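Putative oxidoreductase molybdopterin-binding subunit (Sulfolobus tokodaii, PDB 4ZOH) binds a pterin cytosine dinucleotide cofactor and probably forms the catalytic subunit of a molybdenum oxidoreductase related to aldehyde oxidase and xanthine dehydrogenase. Local coordinates at residues G53-G57 with I80-I84; L260-V266 with I346-V350; L273-L279 with G313-Y319. All blocks are in the same frame, centred on the assembly; numbering follows the deposited sequence.

Contact 1. Residues G53-G57 with I80-I84; sequences GIFTG and IAIVI
Gly57 and Ile80 are joined through a water: where these antiparallel strands drift apart, it accepts a bond from Gly57 N at 2.8 Å and donates one to Ile80 O, at a distance short enough to be taken with caution. The divergence falls at a classic beta bulge, in which Ile80 and Ala81 both face Val37 on the next strand. Further along, the two chains bond directly. Phe55 and Ile82 form a hydrogen-bonded pair, with Phe55 N 2.8 Å from Ile82 O and the N-H pointing almost straight at it (173°). The return bond is less regular, because Ile82 N sits above the carbonyl plane of Phe55 at 2.9 Å from its O. A third link runs from Ile84 N to Gly53 O, 2.9 Å away, within the plane of that carbonyl.

With CG turned anti to its own carbonyl carbon (chi1 -59°), the Phe55 ring lies back toward Ile84. Ile82 O meets its edge in the ring plane, and CE2 runs 3.8 Å from Ile84 CG1. At the ring's root, Phe55 CB touches Ile82 CD1 at 4.1 Å. Helix 223-235 covers this face through Leu231, Met234 and Leu235. On the other face Ile54 and Val83 lie side by side, CG1 to CG1 4.0 Å, and both rest on Val98.

Strand 54-56 is outermost in its sheet within this chain, in the a/b hammerhead family region. Direct polar bonding across the seam is all backbone to backbone, and where side chain meets side chain the contact is apolar, which implies that the main chain sets the register while oily packing holds the strand on both faces.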
loop_
_atom_site.group_PDB
_atom_site.type_symbol
_atom_site.label_atom_id
_atom_site.label_comp_id
_atom_site.label_asym_id
_atom_site.label_seq_id
_atom_site.Cartn_x
_atom_site.Cartn_y
_atom_site.Cartn_z
ATOM N N GLY A 53 -18.458 -18.224 -1.439
ATOM C CA GLY A 53 -17.128 -17.944 -1.998
ATOM C C GLY A 53 -17.122 -18.183 -3.498
ATOM O O GLY A 53 -16.076 -18.021 -4.123
ATOM N N ILE A 54 -18.301 -18.519 -4.074
ATOM C CA ILE A 54 -18.454 -18.869 -5.500
ATOM C C ILE A 54 -19.472 -17.977 -6.126
ATOM O O ILE A 54 -20.633 -17.953 -5.718
ATOM C CB ILE A 54 -18.733 -20.379 -5.709
ATOM C CG1 ILE A 54 -17.542 -21.198 -5.174
ATOM C CG2 ILE A 54 -18.916 -20.683 -7.181
ATOM C CD1 ILE A 54 -17.875 -22.642 -4.877
ATOM N N PHE A 55 -19.008 -17.158 -7.066
ATOM C CA PHE A 55 -19.814 -16.196 -7.826
ATOM C C PHE A 55 -19.934 -16.646 -9.282
ATOM O O PHE A 55 -19.105 -17.443 -9.774
ATOM C CB PHE A 55 -19.240 -14.732 -7.702
ATOM C CG PHE A 55 -19.178 -14.255 -6.266
ATOM C CD1 PHE A 55 -20.195 -13.431 -5.748
ATOM C CD2 PHE A 55 -18.175 -14.731 -5.402
ATOM C CE1 PHE A 55 -20.168 -13.041 -4.409
ATOM C CE2 PHE A 55 -18.138 -14.359 -4.071
ATOM C CZ PHE A 55 -19.141 -13.538 -3.568
ATOM N N THR A 56 -20.952 -16.150 -9.987
ATOM C CA THR A 56 -21.127 -16.642 -11.351
ATOM C C THR A 56 -21.307 -15.440 -12.225
ATOM O O THR A 56 -21.353 -14.312 -11.725
ATOM C CB THR A 56 -22.395 -17.553 -11.490
ATOM O OG1 THR A 56 -23.524 -16.719 -11.345
ATOM C CG2 THR A 56 -22.417 -18.630 -10.428
ATOM N N GLY A 57 -21.499 -15.677 -13.515
ATOM C CA GLY A 57 -21.694 -14.578 -14.416
ATOM C C GLY A 57 -22.895 -13.751 -14.074
ATOM O O GLY A 57 -22.958 -12.581 -14.466
ATOM N N ILE A 80 -16.225 -18.640 -16.440
ATOM C CA ILE A 80 -17.609 -19.075 -16.213
ATOM C C ILE A 80 -18.046 -18.962 -14.744
ATOM O O ILE A 80 -19.250 -19.026 -14.436
ATOM C CB ILE A 80 -17.864 -20.501 -16.816
ATOM C CG1 ILE A 80 -16.926 -21.533 -16.213
ATOM C CG2 ILE A 80 -17.729 -20.388 -18.325
ATOM C CD1 ILE A 80 -17.265 -22.986 -16.566
ATOM N N ALA A 81 -17.077 -18.745 -13.855
ATOM C CA ALA A 81 -17.329 -18.603 -12.420
ATOM C C ALA A 81 -16.138 -17.888 -11.773
ATOM O O ALA A 81 -15.011 -17.913 -12.340
ATOM C CB ALA A 81 -17.495 -19.991 -11.783
ATOM N N ILE A 82 -16.364 -17.301 -10.592
ATOM C CA ILE A 82 -15.314 -16.555 -9.849
ATOM C C ILE A 82 -15.288 -17.085 -8.419
ATOM O O ILE A 82 -16.352 -17.130 -7.779
ATOM C CB ILE A 82 -15.555 -15.042 -9.780
ATOM C CG1 ILE A 82 -15.952 -14.436 -11.113
ATOM C CG2 ILE A 82 -14.314 -14.364 -9.210
ATOM C CD1 ILE A 82 -17.424 -14.166 -11.279
ATOM N N VAL A 83 -14.120 -17.532 -7.931
ATOM C CA VAL A 83 -14.032 -17.916 -6.576
ATOM C C VAL A 83 -13.235 -16.856 -5.815
ATOM O O VAL A 83 -12.321 -16.193 -6.412
ATOM C CB VAL A 83 -13.466 -19.305 -6.352
ATOM C CG1 VAL A 83 -14.213 -20.366 -7.227
ATOM C CG2 VAL A 83 -11.957 -19.398 -6.547
ATOM N N ILE A 84 -13.564 -16.718 -4.508
ATOM C CA ILE A 84 -12.859 -15.799 -3.571
ATOM C C ILE A 84 -12.363 -16.539 -2.324
ATOM O O ILE A 84 -13.101 -17.336 -1.716
ATOM C CB ILE A 84 -13.714 -14.580 -3.214
ATOM C CG1 ILE A 84 -14.392 -14.063 -4.499
ATOM C CG2 ILE A 84 -12.866 -13.519 -2.453
ATOM C CD1 ILE A 84 -14.701 -12.595 -4.618
HETATM O O HOH W 1 -21.475 -18.073 -14.875
#

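Contact 2. Residues L260-V266 with I346-V350; sequences LKFEVAV and IVNIV
Phe262 places its ring between the backbone N and the carbonyl carbon (chi1 79°), standing it out from the strand, while Ile346 swings CG1 anti to its carbonyl carbon (chi1 -79°) and lays that branch over the ring. The two side chains run antiparallel, overlapping along their length. Ile346 CG1 ends 3.6 Å from the centroid of the Phe262 ring and only 3° off its normal, a CH-pi contact centred on the face. The terminal methyl continues toward the root of the ring, where Ile346 CD1 is 3.8 Å from Phe262 CG, and then reaches Leu260 CD2 at 4.1 Å.

The other branch of Ile346 serves the next residue on the same strand face: CG2 lies 3.8 Å from Val264 CG2. One turn on, Val350 takes over. Its CG2 crosses to within 3.6 Å of Val264 CG1, and its CG1 meets Val266 CG1 tip to tip at 3.7 Å. Ile349 adds a lighter touch at the far end of the ring, CD1 to Phe262 CZ 4.2 Å.

Every touching residue is buried, and Ile272 of the neighbouring strand touches Val264, Val266 and Val350 and extends the apolar patch. Bulky residues at every second strand position meet helix positions three and four apart, the layered alpha/beta packing of helix 336-353 against a mixed sheet in the molybdopterin cofactor-binding domain region.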
loop_
_atom_site.group_PDB
_atom_site.type_symbol
_atom_site.label_atom_id
_atom_site.label_comp_id
_atom_site.label_asym_id
_atom_site.label_seq_id
_atom_site.Cartn_x
_atom_site.Cartn_y
_atom_site.Cartn_z
ATOM N N LEU A 260 -4.141 -15.176 -46.431
ATOM C CA LEU A 260 -4.380 -14.508 -47.734
ATOM C C LEU A 260 -4.376 -15.504 -48.890
ATOM O O LEU A 260 -3.356 -16.199 -49.106
ATOM C CB LEU A 260 -3.386 -13.380 -48.006
ATOM C CG LEU A 260 -3.682 -12.588 -49.256
ATOM C CD1 LEU A 260 -4.911 -11.709 -49.056
ATOM C CD2 LEU A 260 -2.472 -11.709 -49.564
ATOM N N LYS A 261 -5.537 -15.624 -49.574
ATOM C CA LYS A 261 -5.673 -16.326 -50.886
ATOM C C LYS A 261 -5.368 -15.217 -51.861
ATOM O O LYS A 261 -6.102 -14.199 -51.901
ATOM C CB LYS A 261 -7.099 -16.829 -51.144
ATOM C CG LYS A 261 -7.819 -17.507 -49.961
ATOM C CD LYS A 261 -7.583 -19.019 -49.881
ATOM C CE LYS A 261 -8.542 -19.750 -48.943
ATOM N NZ LYS A 261 -9.919 -19.825 -49.523
ATOM N N PHE A 262 -4.255 -15.338 -52.598
ATOM C CA PHE A 262 -3.809 -14.184 -53.434
ATOM C C PHE A 262 -3.632 -14.604 -54.889
ATOM O O PHE A 262 -3.428 -15.769 -55.186
ATOM C CB PHE A 262 -2.523 -13.493 -52.879
ATOM C CG PHE A 262 -1.236 -14.234 -53.205
ATOM C CD1 PHE A 262 -0.591 -14.064 -54.454
ATOM C CD2 PHE A 262 -0.694 -15.130 -52.299
ATOM C CE1 PHE A 262 0.549 -14.794 -54.777
ATOM C CE2 PHE A 262 0.463 -15.833 -52.596
ATOM C CZ PHE A 262 1.095 -15.653 -53.834
ATOM N N GLU A 263 -3.660 -13.636 -55.790
ATOM C CA GLU A 263 -3.199 -13.887 -57.118
ATOM C C GLU A 263 -2.487 -12.628 -57.491
ATOM O O GLU A 263 -3.017 -11.537 -57.300
ATOM C CB GLU A 263 -4.380 -14.217 -58.074
ATOM C CG GLU A 263 -4.158 -13.858 -59.553
ATOM C CD GLU A 263 -5.267 -14.352 -60.496
ATOM O OE1 GLU A 263 -4.936 -14.889 -61.602
ATOM O OE2 GLU A 263 -6.464 -14.226 -60.133
ATOM N N VAL A 264 -1.269 -12.759 -58.044
ATOM C CA VAL A 264 -0.537 -11.518 -58.341
ATOM C C VAL A 264 -0.353 -11.451 -59.858
ATOM O O VAL A 264 -0.082 -12.464 -60.522
ATOM C CB VAL A 264 0.805 -11.396 -57.493
ATOM C CG1 VAL A 264 1.732 -12.568 -57.739
ATOM C CG2 VAL A 264 1.538 -10.099 -57.718
ATOM N N ALA A 265 -0.468 -10.230 -60.356
ATOM C CA ALA A 265 -0.260 -9.941 -61.734
ATOM C C ALA A 265 1.072 -9.229 -61.955
ATOM O O ALA A 265 1.325 -8.087 -61.492
ATOM C CB ALA A 265 -1.415 -9.099 -62.279
ATOM N N VAL A 266 1.909 -9.903 -62.740
ATOM C CA VAL A 266 3.232 -9.373 -63.032
ATOM C C VAL A 266 3.576 -9.289 -64.515
ATOM O O VAL A 266 3.096 -10.124 -65.324
ATOM C CB VAL A 266 4.315 -10.217 -62.320
ATOM C CG1 VAL A 266 4.054 -10.230 -60.802
ATOM C CG2 VAL A 266 4.423 -11.642 -62.901
ATOM N N ILE A 346 4.935 -12.310 -51.303
ATOM C CA ILE A 346 4.467 -12.325 -52.670
ATOM C C ILE A 346 5.640 -11.835 -53.563
ATOM O O ILE A 346 5.960 -12.523 -54.487
ATOM C CB ILE A 346 3.178 -11.447 -52.831
ATOM C CG1 ILE A 346 1.934 -12.227 -52.311
ATOM C CG2 ILE A 346 2.944 -11.036 -54.295
ATOM C CD1 ILE A 346 0.791 -11.291 -51.966
ATOM N N VAL A 347 6.252 -10.674 -53.240
ATOM C CA VAL A 347 7.394 -10.101 -53.951
ATOM C C VAL A 347 8.525 -11.150 -54.140
ATOM O O VAL A 347 9.117 -11.261 -55.243
ATOM C CB VAL A 347 7.939 -8.864 -53.225
ATOM C CG1 VAL A 347 9.363 -8.536 -53.667
ATOM C CG2 VAL A 347 7.086 -7.639 -53.510
ATOM N N ASN A 348 8.798 -11.952 -53.113
ATOM C CA ASN A 348 9.850 -12.945 -53.272
ATOM C C ASN A 348 9.393 -14.120 -54.084
ATOM O O ASN A 348 10.201 -14.777 -54.784
ATOM C CB ASN A 348 10.429 -13.417 -51.938
ATOM C CG ASN A 348 11.648 -12.652 -51.522
ATOM O OD1 ASN A 348 11.783 -11.406 -51.685
ATOM N ND2 ASN A 348 12.597 -13.423 -51.026
ATOM N N ILE A 349 8.091 -14.397 -54.015
ATOM C CA ILE A 349 7.571 -15.567 -54.699
ATOM C C ILE A 349 7.684 -15.256 -56.186
ATOM O O ILE A 349 8.024 -16.110 -56.963
ATOM C CB ILE A 349 6.125 -15.916 -54.255
ATOM C CG1 ILE A 349 6.171 -16.690 -52.952
ATOM C CG2 ILE A 349 5.379 -16.674 -55.358
ATOM C CD1 ILE A 349 4.911 -16.472 -52.181
ATOM N N VAL A 350 7.425 -14.016 -56.540
ATOM C CA VAL A 350 7.453 -13.585 -57.907
ATOM C C VAL A 350 8.926 -13.624 -58.374
ATOM O O VAL A 350 9.206 -14.325 -59.351
ATOM C CB VAL A 350 6.873 -12.181 -58.034
ATOM C CG1 VAL A 350 7.205 -11.590 -59.394
ATOM C CG2 VAL A 350 5.361 -12.218 -57.835
#

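Contact 3. Residues L273-L279 with G313-Y319; sequences LGIRGTL and GADIDAY
Gly277 O takes a hydrogen bond from Asp317 N, a short 2.6 Å and nearly straight (167°), and also a CA-H...O contact from Ile316, CA 3.2 Å away. These strands are parallel neighbours, the two strands of a beta-alpha-beta unit whose helix 288-304 packs on one face. The ladder continues at its far end with Leu279 N to Asp317 O, 2.8 Å, and Tyr319 N to Leu279 O, also 2.8 Å. At the start it is slacker, Ile275 N standing 3.3 Å from Gly313 O.

The helix-covered face is oily. Ile316 CG2 lies 4.0 Å from Leu279 CB, and its CD1 curls back over the main chain to 3.7 Å from Gly277 N, where Gly277 brings no side chain.

The opposite face carries charge, but the polar ends turn away from each other to neighbouring strands: Arg276 to Glu263 on one, Asp315 to Arg134 and Asp317 OD1 to His132 on the other. The His132 ring also stacks on Tyr319. Thr278 and Asp317 stand side by side, and the methyl CG2 of Thr278, anti to its backbone N, comes within 4.0 Å of Tyr319 CE1.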
loop_
_atom_site.group_PDB
_atom_site.type_symbol
_atom_site.label_atom_id
_atom_site.label_comp_id
_atom_site.label_asym_id
_atom_site.label_seq_id
_atom_site.Cartn_x
_atom_site.Cartn_y
_atom_site.Cartn_z
ATOM N N LEU A 273 2.090 -5.683 -60.944
ATOM C CA LEU A 273 1.062 -4.752 -61.446
ATOM C C LEU A 273 -0.133 -4.602 -60.478
ATOM O O LEU A 273 -0.602 -3.480 -60.173
ATOM C CB LEU A 273 0.600 -5.185 -62.852
ATOM C CG LEU A 273 1.686 -5.181 -63.954
ATOM C CD1 LEU A 273 1.328 -6.207 -65.031
ATOM C CD2 LEU A 273 1.845 -3.773 -64.509
ATOM N N GLY A 274 -0.613 -5.736 -59.994
ATOM C CA GLY A 274 -1.785 -5.718 -59.199
ATOM C C GLY A 274 -1.925 -7.035 -58.501
ATOM O O GLY A 274 -1.242 -8.040 -58.887
ATOM N N ILE A 275 -2.856 -7.000 -57.525
ATOM C CA ILE A 275 -3.226 -8.146 -56.655
ATOM C C ILE A 275 -4.737 -8.275 -56.433
ATOM O O ILE A 275 -5.419 -7.320 -56.222
ATOM C CB ILE A 275 -2.758 -7.968 -55.186
ATOM C CG1 ILE A 275 -1.471 -7.195 -55.090
ATOM C CG2 ILE A 275 -2.709 -9.329 -54.502
ATOM C CD1 ILE A 275 -0.280 -8.060 -55.349
ATOM N N ARG A 276 -5.222 -9.486 -56.371
ATOM C CA ARG A 276 -6.534 -9.674 -55.832
ATOM C C ARG A 276 -6.562 -10.915 -55.023
ATOM O O ARG A 276 -5.710 -11.837 -55.214
ATOM C CB ARG A 276 -7.576 -9.789 -56.939
ATOM C CG ARG A 276 -7.295 -10.822 -57.987
ATOM C CD ARG A 276 -8.115 -10.477 -59.240
ATOM N NE ARG A 276 -7.902 -11.544 -60.195
ATOM C CZ ARG A 276 -8.212 -11.515 -61.491
ATOM N NH1 ARG A 276 -8.810 -10.450 -62.044
ATOM N NH2 ARG A 276 -7.924 -12.602 -62.216
ATOM N N GLY A 277 -7.567 -10.942 -54.144
ATOM C CA GLY A 277 -7.963 -12.175 -53.485
ATOM C C GLY A 277 -8.751 -11.945 -52.187
ATOM O O GLY A 277 -9.433 -10.933 -52.017
ATOM N N THR A 278 -8.660 -12.918 -51.301
ATOM C CA THR A 278 -9.530 -12.992 -50.178
ATOM C C THR A 278 -8.636 -13.056 -48.905
ATOM O O THR A 278 -7.785 -13.966 -48.768
ATOM C CB THR A 278 -10.382 -14.264 -50.310
ATOM O OG1 THR A 278 -11.122 -14.175 -51.539
ATOM C CG2 THR A 278 -11.328 -14.411 -49.155
ATOM N N LEU A 279 -8.845 -12.098 -48.001
ATOM C CA LEU A 279 -8.197 -12.126 -46.648
ATOM C C LEU A 279 -9.136 -12.685 -45.611
ATOM O O LEU A 279 -10.211 -12.078 -45.353
ATOM C CB LEU A 279 -7.734 -10.689 -46.260
ATOM C CG LEU A 279 -7.089 -10.566 -44.863
ATOM C CD1 LEU A 279 -5.689 -11.209 -44.849
ATOM C CD2 LEU A 279 -7.079 -9.123 -44.377
ATOM N N GLY A 313 -3.387 -1.612 -59.502
ATOM C CA GLY A 313 -4.701 -1.841 -58.886
ATOM C C GLY A 313 -4.748 -3.036 -57.948
ATOM O O GLY A 313 -3.954 -3.961 -58.094
ATOM N N ALA A 314 -5.698 -3.043 -57.010
ATOM C CA ALA A 314 -5.929 -4.252 -56.192
ATOM C C ALA A 314 -7.399 -4.402 -55.806
ATOM O O ALA A 314 -8.116 -3.428 -55.674
ATOM C CB ALA A 314 -5.064 -4.192 -54.916
ATOM N N ASP A 315 -7.782 -5.604 -55.499
ATOM C CA ASP A 315 -9.137 -5.904 -55.175
ATOM C C ASP A 315 -9.084 -7.023 -54.130
ATOM O O ASP A 315 -8.864 -8.152 -54.506
ATOM C CB ASP A 315 -9.886 -6.367 -56.467
ATOM C CG ASP A 315 -11.406 -6.698 -56.224
ATOM O OD1 ASP A 315 -11.820 -6.955 -55.064
ATOM O OD2 ASP A 315 -12.194 -6.703 -57.207
ATOM N N ILE A 316 -9.294 -6.707 -52.833
ATOM C CA ILE A 316 -9.156 -7.720 -51.731
ATOM C C ILE A 316 -10.446 -7.856 -50.956
ATOM O O ILE A 316 -11.011 -6.895 -50.486
ATOM C CB ILE A 316 -8.022 -7.345 -50.709
ATOM C CG1 ILE A 316 -6.684 -7.135 -51.484
ATOM C CG2 ILE A 316 -7.883 -8.427 -49.615
ATOM C CD1 ILE A 316 -6.025 -8.419 -51.951
ATOM N N ASP A 317 -10.888 -9.073 -50.817
ATOM C CA ASP A 317 -12.153 -9.323 -50.197
ATOM C C ASP A 317 -11.785 -9.673 -48.745
ATOM O O ASP A 317 -11.207 -10.745 -48.497
ATOM C CB ASP A 317 -12.887 -10.483 -50.937
ATOM C CG ASP A 317 -14.345 -10.727 -50.402
ATOM O OD1 ASP A 317 -14.983 -9.768 -49.963
ATOM O OD2 ASP A 317 -14.848 -11.878 -50.459
ATOM N N ALA A 318 -12.044 -8.735 -47.809
ATOM C CA ALA A 318 -11.688 -8.936 -46.339
ATOM C C ALA A 318 -12.808 -9.476 -45.422
ATOM O O ALA A 318 -13.860 -8.854 -45.291
ATOM C CB ALA A 318 -11.095 -7.651 -45.745
ATOM N N TYR A 319 -12.558 -10.613 -44.803
ATOM C CA TYR A 319 -13.384 -11.179 -43.742
ATOM C C TYR A 319 -12.727 -11.167 -42.335
ATOM O O TYR A 319 -11.547 -11.537 -42.197
ATOM C CB TYR A 319 -13.674 -12.645 -44.035
ATOM C CG TYR A 319 -14.577 -12.872 -45.204
ATOM C CD1 TYR A 319 -14.031 -12.901 -46.523
ATOM C CD2 TYR A 319 -15.976 -13.067 -45.033
ATOM C CE1 TYR A 319 -14.836 -13.103 -47.622
ATOM C CE2 TYR A 319 -16.808 -13.295 -46.154
ATOM C CZ TYR A 319 -16.222 -13.300 -47.427
ATOM O OH TYR A 319 -16.924 -13.512 -48.554
#

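None of the three contacts involves another protein chain; contact 2 is fully buried, while contacts 1 and 3 include partly exposed residues, in contact 3 mostly on its charged face. Contacts 2 and 3 work on one five-strand sheet, their centres about 10 Å apart: strands 254-266 and 272-282 are neighbours there, joined where Ala265 O probably bonds Leu273 N. Contact 2 is wholly apolar, helix on sheet; contact 3 is a parallel backbone ladder within the sheet, oily toward its helix and charged on the reverse. Contact 1 lies in a different family region, its centre about 46 Å from that of contact 3, and closes the edge of another sheet with fewer, antiparallel bonds and a water.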